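PDB 3FAW: reticulocyte binding protein from Streptococcus agalactiae COH1, which probably hydrolyses the alpha-1,6 linkages of pullulan and related alpha-glucans as a pullulanase displayed on the cell wall. Local coordinates for residues A[410-419]-A[490-498]; A[48-58]-A[92-102]. One frame throughout, in Å; residues are numbered along the deposited sequence.

Interaction 1: residues A[410-419]-A[490-498]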
# COMPACT_ATOMS: atom_id res chain seq x y z
N HIS A 410 6.31 -14.19 12.46
CA HIS A 410 6.44 -12.77 12.75
C HIS A 410 7.88 -12.40 13.11
O HIS A 410 8.66 -13.26 13.53
CB HIS A 410 5.50 -12.37 13.89
CG HIS A 410 4.07 -12.75 13.66
ND1 HIS A 410 3.43 -13.72 14.39
CD2 HIS A 410 3.16 -12.29 12.77
CE1 HIS A 410 2.18 -13.84 13.96
NE2 HIS A 410 2.00 -12.98 12.98
N PHE A 411 8.22 -11.13 12.94
CA PHE A 411 9.43 -10.57 13.54
C PHE A 411 9.28 -10.75 15.05
O PHE A 411 8.18 -10.61 15.60
CB PHE A 411 9.61 -9.09 13.22
CG PHE A 411 10.13 -8.82 11.83
CD1 PHE A 411 11.25 -9.47 11.33
CD2 PHE A 411 9.50 -7.87 11.02
CE1 PHE A 411 11.73 -9.20 10.06
CE2 PHE A 411 9.98 -7.59 9.74
CZ PHE A 411 11.10 -8.26 9.26
N MET A 412 10.38 -11.08 15.72
CA MET A 412 10.34 -11.51 17.11
C MET A 412 11.26 -10.73 18.04
O MET A 412 12.29 -10.20 17.61
CB MET A 412 10.69 -13.00 17.20
CG MET A 412 9.53 -13.95 16.92
SD MET A 412 10.08 -15.67 16.91
CE MET A 412 11.06 -15.69 15.41
N ASN A 413 10.86 -10.67 19.31
CA ASN A 413 11.74 -10.25 20.38
C ASN A 413 12.65 -11.44 20.72
O ASN A 413 12.35 -12.57 20.34
CB ASN A 413 10.94 -9.85 21.63
CG ASN A 413 10.04 -8.65 21.39
OD1 ASN A 413 10.51 -7.57 21.07
ND2 ASN A 413 8.73 -8.85 21.55
N GLU A 414 13.75 -11.17 21.41
CA GLU A 414 14.73 -12.21 21.77
C GLU A 414 14.15 -13.33 22.65
O GLU A 414 14.69 -14.43 22.67
CB GLU A 414 15.96 -11.60 22.45
CG GLU A 414 16.85 -10.82 21.49
CD GLU A 414 18.03 -10.13 22.17
OE1 GLU A 414 18.87 -9.56 21.45
OE2 GLU A 414 18.11 -10.16 23.42
N ASP A 415 13.06 -13.04 23.36
CA ASP A 415 12.37 -14.08 24.15
C ASP A 415 11.43 -14.96 23.31
O ASP A 415 10.84 -15.91 23.83
CB ASP A 415 11.62 -13.46 25.35
CG ASP A 415 10.43 -12.59 24.95
OD1 ASP A 415 10.17 -12.38 23.75
OD2 ASP A 415 9.75 -12.11 25.88
N GLY A 416 11.30 -14.66 22.02
CA GLY A 416 10.47 -15.46 21.11
C GLY A 416 9.08 -14.89 20.86
O GLY A 416 8.42 -15.29 19.89
N SER A 417 8.64 -13.96 21.70
CA SER A 417 7.32 -13.34 21.55
C SER A 417 7.24 -12.53 20.25
O SER A 417 8.24 -11.94 19.82
CB SER A 417 6.98 -12.44 22.75
OG SER A 417 7.89 -11.37 22.88
N PRO A 418 6.06 -12.53 19.60
CA PRO A 418 5.91 -11.81 18.34
C PRO A 418 5.85 -10.30 18.51
O PRO A 418 5.18 -9.81 19.41
CB PRO A 418 4.58 -12.33 17.80
CG PRO A 418 3.81 -12.68 19.01
CD PRO A 418 4.81 -13.20 20.00
N ARG A 419 6.56 -9.57 17.65
CA ARG A 419 6.39 -8.13 17.57
C ARG A 419 5.09 -7.81 16.82
O ARG A 419 4.73 -8.50 15.87
CB ARG A 419 7.60 -7.48 16.92
CG ARG A 419 8.83 -7.55 17.81
CD ARG A 419 10.03 -6.88 17.20
NE ARG A 419 10.97 -6.45 18.23
CZ ARG A 419 12.03 -5.68 18.02
NH1 ARG A 419 12.32 -5.25 16.79
NH2 ARG A 419 12.81 -5.33 19.04
N THR A 490 10.63 3.16 9.10
CA THR A 490 9.84 2.55 10.17
C THR A 490 10.35 1.17 10.63
O THR A 490 9.75 0.56 11.51
CB THR A 490 8.38 2.40 9.71
OG1 THR A 490 8.33 1.58 8.54
CG2 THR A 490 7.76 3.76 9.39
N PHE A 491 11.46 0.69 10.06
CA PHE A 491 11.88 -0.71 10.26
C PHE A 491 12.04 -1.10 11.73
O PHE A 491 12.63 -0.37 12.52
CB PHE A 491 13.18 -1.00 9.51
CG PHE A 491 13.60 -2.45 9.55
CD1 PHE A 491 13.03 -3.37 8.68
CD2 PHE A 491 14.55 -2.90 10.47
CE1 PHE A 491 13.39 -4.72 8.72
CE2 PHE A 491 14.92 -4.24 10.51
CZ PHE A 491 14.35 -5.15 9.63
N GLN A 492 11.51 -2.27 12.08
CA GLN A 492 11.73 -2.86 13.41
C GLN A 492 12.51 -4.16 13.30
O GLN A 492 13.57 -4.29 13.90
CB GLN A 492 10.39 -3.09 14.12
CG GLN A 492 9.64 -1.80 14.43
CD GLN A 492 10.45 -0.84 15.27
OE1 GLN A 492 10.67 0.32 14.89
NE2 GLN A 492 10.92 -1.31 16.42
N GLY A 493 12.00 -5.10 12.52
CA GLY A 493 12.67 -6.38 12.29
C GLY A 493 12.74 -7.25 13.54
O GLY A 493 11.96 -7.07 14.47
N ASP A 494 13.67 -8.20 13.53
CA ASP A 494 13.93 -9.06 14.69
C ASP A 494 14.84 -8.32 15.67
O ASP A 494 15.81 -7.69 15.26
CB ASP A 494 14.62 -10.36 14.25
CG ASP A 494 13.69 -11.33 13.53
OD1 ASP A 494 12.58 -11.58 14.02
OD2 ASP A 494 14.09 -11.86 12.47
N GLN A 495 14.53 -8.40 16.97
CA GLN A 495 15.31 -7.68 17.97
C GLN A 495 16.79 -8.07 17.90
O GLN A 495 17.14 -9.26 17.96
CB GLN A 495 14.78 -7.93 19.39
CG GLN A 495 15.45 -7.03 20.44
CD GLN A 495 15.05 -7.35 21.88
OE1 GLN A 495 14.02 -8.16 22.05
NE2 GLN A 495 15.67 -6.85 22.82
N GLY A 496 17.66 -7.07 17.76
CA GLY A 496 19.10 -7.29 17.73
C GLY A 496 19.64 -7.91 16.45
O GLY A 496 20.79 -8.36 16.42
N LYS A 497 18.83 -7.93 15.40
CA LYS A 497 19.23 -8.50 14.12
C LYS A 497 19.01 -7.48 12.99
O LYS A 497 18.04 -7.58 12.25
CB LYS A 497 18.46 -9.80 13.85
CG LYS A 497 18.85 -10.93 14.81
CD LYS A 497 18.03 -12.19 14.59
CE LYS A 497 18.60 -13.35 15.42
NZ LYS A 497 17.67 -14.51 15.52
N PRO A 498 19.92 -6.50 12.87
CA PRO A 498 19.75 -5.42 11.90
C PRO A 498 19.78 -5.92 10.46
O PRO A 498 20.54 -6.83 10.14
CB PRO A 498 20.94 -4.49 12.16
CG PRO A 498 21.49 -4.90 13.47
CD PRO A 498 21.18 -6.34 13.63
O HOH W 1 15.31 -11.89 17.96
O HOH W 2 12.91 -10.16 24.29
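Phe411 and Met412 dock against Gly493 and Asp494 where two loops of the (beta/alpha)8 barrel meet, one following strand 385-390 and the other strand 482-485. The tight part is the buried one. Gly493 CA stands over the middle of the Phe411 ring, 3.5 Å from its centroid, in a CH-pi contact, and the edge of Phe491 is directed toward the Phe411 face in an offset edge-to-face pair with planes 72° apart. Beside it, Met412 is held at both backbone polar atoms: its N donates to Asp494 OD1 (2.8 Å), and its O accepts from Gln495 N (2.9 Å) in a nearly straight bond. Asp494 OD2 is bonded to His431, which helps fix the carboxylate, while Trp122 of helix 122-129 touches both Met412 and Asp494.

Toward solvent the contact passes to longer side chains. Gln495 runs out extended, its CG anti to the main-chain N (chi1 -172°), and brings OE1 to Glu414 N (3.1 Å), in the type I turn of 413-416; a water also bridges OE1 to Asp415 N. The exposed Glu414 carboxylate stacks on the Gln495 amide, almost parallel to it. Arg419 spans the two regions: Gln495 CB lies over one guanidinium face, NH1 donates to Gly493 O (3.0 Å), and NE, with its partner in the guanidinium plane, donates to Asn413 OD1 at 3.1 Å.

Interaction 2: residues A[48-58]-A[92-102]; sequences LTSIQASFTTL and SLLIIKGDFNP
Ile51 sets its CD1 over the centre of the Phe100 ring, 3.9 Å from the centroid, while Gly98 C lies off-centre over the opposite face and Ser50 N meets the ring at its edge. Ile51 brings CD1 there with CD1 anti to CA about the CB-CG1 bond (chi2 -180°). On the same buried face Ile96 CD1 packs on Ala53 CB at 3.9 Å, and Phe55 CE2 touches Leu94 CB at 3.8 Å. The other face, carrying Ser50, Gln52, Ser54, Leu93, Ile95 and Lys97, is partly exposed; here Ser50 OG approaches Ile95 CG2.

Backbone bonds set this register. Ile51 and Ile96 exchange two, the shorter being Ile96 N to Ile51 O at 2.7 Å, and Ala53 and Leu94 form the next hydrogen-bonded pair; Phe55 N to Ser92 O (2.8 Å) continues the series. Strands 50-55 and 93-98 are thus antiparallel neighbours within the sheet of the first beta domain of the crystallised fragment. Near the other end Gly98 N reaches Thr49 O only weakly, and Leu48 O accepts Phe100 N at 3.1 Å, with a water linking the same oxygen to Asp99 OD1.

Beyond the pair, strand 40-47 flanks 50-55, with Gln44 bonded to the Gln52 amide, and strand 79-88 flanks 93-98, where Ser92 and Leu93 both face Asp88 in a G1 beta bulge. Tyr111 and Phe107 make edge-to-face contacts with Phe55 and Phe100, respectively, and Leu70 touches both Leu94 and Ile96 on the buried face.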
# COMPACT_ATOMS: atom_id res chain seq x y z
N LEU A 48 22.56 -27.88 14.37
CA LEU A 48 22.57 -29.29 14.74
C LEU A 48 23.39 -29.58 16.00
O LEU A 48 23.04 -30.46 16.78
CB LEU A 48 23.07 -30.16 13.57
CG LEU A 48 22.14 -30.26 12.36
CD1 LEU A 48 22.75 -31.15 11.27
CD2 LEU A 48 20.76 -30.79 12.75
N THR A 49 24.47 -28.82 16.20
CA THR A 49 25.41 -29.08 17.29
C THR A 49 25.58 -27.91 18.27
O THR A 49 26.62 -27.80 18.93
CB THR A 49 26.80 -29.47 16.73
OG1 THR A 49 27.34 -28.37 15.99
CG2 THR A 49 26.70 -30.70 15.83
N SER A 50 24.58 -27.04 18.39
CA SER A 50 24.71 -25.85 19.24
C SER A 50 23.40 -25.38 19.89
O SER A 50 22.37 -25.26 19.21
CB SER A 50 25.34 -24.69 18.44
OG SER A 50 25.78 -23.66 19.31
N ILE A 51 23.47 -25.11 21.19
CA ILE A 51 22.35 -24.55 21.95
C ILE A 51 22.81 -23.35 22.78
O ILE A 51 23.76 -23.45 23.55
CB ILE A 51 21.73 -25.61 22.90
CG1 ILE A 51 21.00 -26.69 22.08
CG2 ILE A 51 20.77 -24.95 23.90
CD1 ILE A 51 20.35 -27.76 22.93
N GLN A 52 22.12 -22.22 22.64
CA GLN A 52 22.41 -21.04 23.45
C GLN A 52 21.44 -20.94 24.63
O GLN A 52 20.23 -20.96 24.44
CB GLN A 52 22.41 -19.75 22.62
CG GLN A 52 21.12 -19.43 21.86
CD GLN A 52 21.12 -18.02 21.30
OE1 GLN A 52 22.16 -17.47 20.94
NE2 GLN A 52 19.93 -17.43 21.21
N ALA A 53 22.00 -20.87 25.84
CA ALA A 53 21.22 -20.79 27.07
C ALA A 53 21.41 -19.42 27.71
O ALA A 53 22.55 -19.01 27.97
CB ALA A 53 21.66 -21.87 28.05
N SER A 54 20.31 -18.72 27.97
CA SER A 54 20.37 -17.39 28.56
C SER A 54 20.30 -17.47 30.09
O SER A 54 19.49 -18.22 30.64
CB SER A 54 19.24 -16.51 28.03
OG SER A 54 19.39 -15.18 28.48
N PHE A 55 21.15 -16.70 30.75
CA PHE A 55 21.20 -16.66 32.21
C PHE A 55 20.91 -15.25 32.72
O PHE A 55 20.98 -14.28 31.96
CB PHE A 55 22.59 -17.11 32.70
CG PHE A 55 22.81 -18.59 32.63
CD1 PHE A 55 22.84 -19.36 33.78
CD2 PHE A 55 22.99 -19.23 31.40
CE1 PHE A 55 23.05 -20.74 33.72
CE2 PHE A 55 23.19 -20.60 31.33
CZ PHE A 55 23.22 -21.36 32.49
N THR A 56 20.57 -15.15 34.00
CA THR A 56 20.46 -13.85 34.68
C THR A 56 21.81 -13.14 34.60
O THR A 56 21.88 -11.95 34.27
CB THR A 56 20.06 -14.01 36.16
OG1 THR A 56 20.92 -14.98 36.79
CG2 THR A 56 18.61 -14.47 36.28
N THR A 57 22.88 -13.87 34.91
CA THR A 57 24.25 -13.36 34.80
C THR A 57 25.27 -14.51 34.81
O THR A 57 24.99 -15.59 35.34
CB THR A 57 24.59 -12.38 35.95
OG1 THR A 57 25.98 -12.03 35.88
CG2 THR A 57 24.28 -13.00 37.31
N LEU A 58 26.43 -14.27 34.21
CA LEU A 58 27.55 -15.23 34.25
C LEU A 58 28.76 -14.72 35.05
O LEU A 58 29.81 -15.37 35.07
CB LEU A 58 27.98 -15.60 32.82
CG LEU A 58 26.96 -16.37 31.99
CD1 LEU A 58 27.43 -16.51 30.55
CD2 LEU A 58 26.67 -17.73 32.59
N SER A 92 25.45 -12.54 28.91
CA SER A 92 25.05 -13.51 29.94
C SER A 92 24.41 -14.75 29.31
O SER A 92 23.42 -15.27 29.82
CB SER A 92 24.13 -12.86 30.97
OG SER A 92 24.83 -11.87 31.70
N LEU A 93 24.98 -15.20 28.20
CA LEU A 93 24.54 -16.42 27.55
C LEU A 93 25.67 -17.43 27.47
O LEU A 93 26.84 -17.07 27.32
CB LEU A 93 23.94 -16.13 26.16
CG LEU A 93 24.80 -15.53 25.05
CD1 LEU A 93 25.70 -16.59 24.44
CD2 LEU A 93 23.92 -14.92 23.97
N LEU A 94 25.29 -18.70 27.58
CA LEU A 94 26.22 -19.82 27.54
C LEU A 94 25.95 -20.62 26.27
O LEU A 94 24.84 -21.11 26.06
CB LEU A 94 26.00 -20.69 28.77
CG LEU A 94 26.91 -21.91 28.97
CD1 LEU A 94 28.33 -21.47 29.27
CD2 LEU A 94 26.36 -22.77 30.09
N ILE A 95 26.96 -20.75 25.41
CA ILE A 95 26.83 -21.54 24.19
C ILE A 95 27.27 -22.98 24.49
O ILE A 95 28.41 -23.21 24.89
CB ILE A 95 27.65 -20.95 23.01
CG1 ILE A 95 27.27 -19.48 22.79
CG2 ILE A 95 27.41 -21.74 21.74
CD1 ILE A 95 28.08 -18.50 23.61
N ILE A 96 26.35 -23.93 24.29
CA ILE A 96 26.55 -25.33 24.66
C ILE A 96 26.71 -26.16 23.39
O ILE A 96 25.84 -26.12 22.51
CB ILE A 96 25.34 -25.87 25.47
CG1 ILE A 96 25.01 -24.94 26.64
CG2 ILE A 96 25.63 -27.27 25.98
CD1 ILE A 96 23.63 -25.17 27.25
N LYS A 97 27.81 -26.92 23.31
CA LYS A 97 28.12 -27.75 22.14
C LYS A 97 27.94 -29.24 22.43
O LYS A 97 28.22 -29.71 23.54
CB LYS A 97 29.56 -27.52 21.68
CG LYS A 97 29.86 -26.09 21.25
CD LYS A 97 31.32 -25.95 20.84
CE LYS A 97 31.75 -24.49 20.75
NZ LYS A 97 31.10 -23.77 19.61
N GLY A 98 27.50 -29.97 21.41
CA GLY A 98 27.26 -31.41 21.50
C GLY A 98 26.49 -31.89 20.28
O GLY A 98 26.28 -31.13 19.35
N ASP A 99 26.07 -33.15 20.29
CA ASP A 99 25.29 -33.71 19.18
C ASP A 99 23.80 -33.65 19.54
O ASP A 99 23.30 -34.49 20.29
CB ASP A 99 25.73 -35.16 18.88
CG ASP A 99 25.10 -35.72 17.61
OD1 ASP A 99 24.04 -35.23 17.17
OD2 ASP A 99 25.67 -36.68 17.05
N PHE A 100 23.11 -32.64 19.02
CA PHE A 100 21.72 -32.39 19.38
C PHE A 100 20.77 -32.68 18.21
O PHE A 100 20.30 -31.77 17.53
CB PHE A 100 21.55 -30.95 19.86
CG PHE A 100 22.45 -30.59 21.02
CD1 PHE A 100 22.39 -31.31 22.21
CD2 PHE A 100 23.33 -29.53 20.92
CE1 PHE A 100 23.21 -30.97 23.28
CE2 PHE A 100 24.15 -29.19 21.98
CZ PHE A 100 24.10 -29.91 23.17
N ASN A 101 20.51 -33.97 17.99
CA ASN A 101 19.63 -34.43 16.91
C ASN A 101 18.21 -33.91 17.15
O ASN A 101 17.58 -34.27 18.15
CB ASN A 101 19.64 -35.96 16.83
CG ASN A 101 18.92 -36.51 15.59
OD1 ASN A 101 18.25 -35.78 14.86
ND2 ASN A 101 19.06 -37.81 15.36
N PRO A 102 17.69 -33.06 16.23
CA PRO A 102 16.36 -32.49 16.45
C PRO A 102 15.22 -33.52 16.50
O PRO A 102 14.16 -33.22 17.04
CB PRO A 102 16.18 -31.53 15.26
CG PRO A 102 17.16 -31.96 14.24
CD PRO A 102 18.31 -32.57 14.98
O HOH W 3 22.92 -33.18 15.72

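How the interactions relate
From the N terminus, interaction 2 comes first: it closes a loop of 33 residues holding helix 64-69 and strands 71-73 and 79-88, and pairs two neighbouring strands of the first beta domain. The chain then runs through helix 122-129 and the antiparallel sheet that follows before entering the barrel. There interaction 1 closes a separate loop of 70 residues, joining the loops that follow barrel strands 385-390 and 482-485. The two loops neither nest nor cross. Their centres lie about 20 Å apart and the two contacts do not touch, their nearest atoms being about 6 Å apart, yet helix 122-129 reaches both: Gln127 meets Leu48 and Leu128 meets Pro102, while Glu123 forms a salt bridge with Lys497.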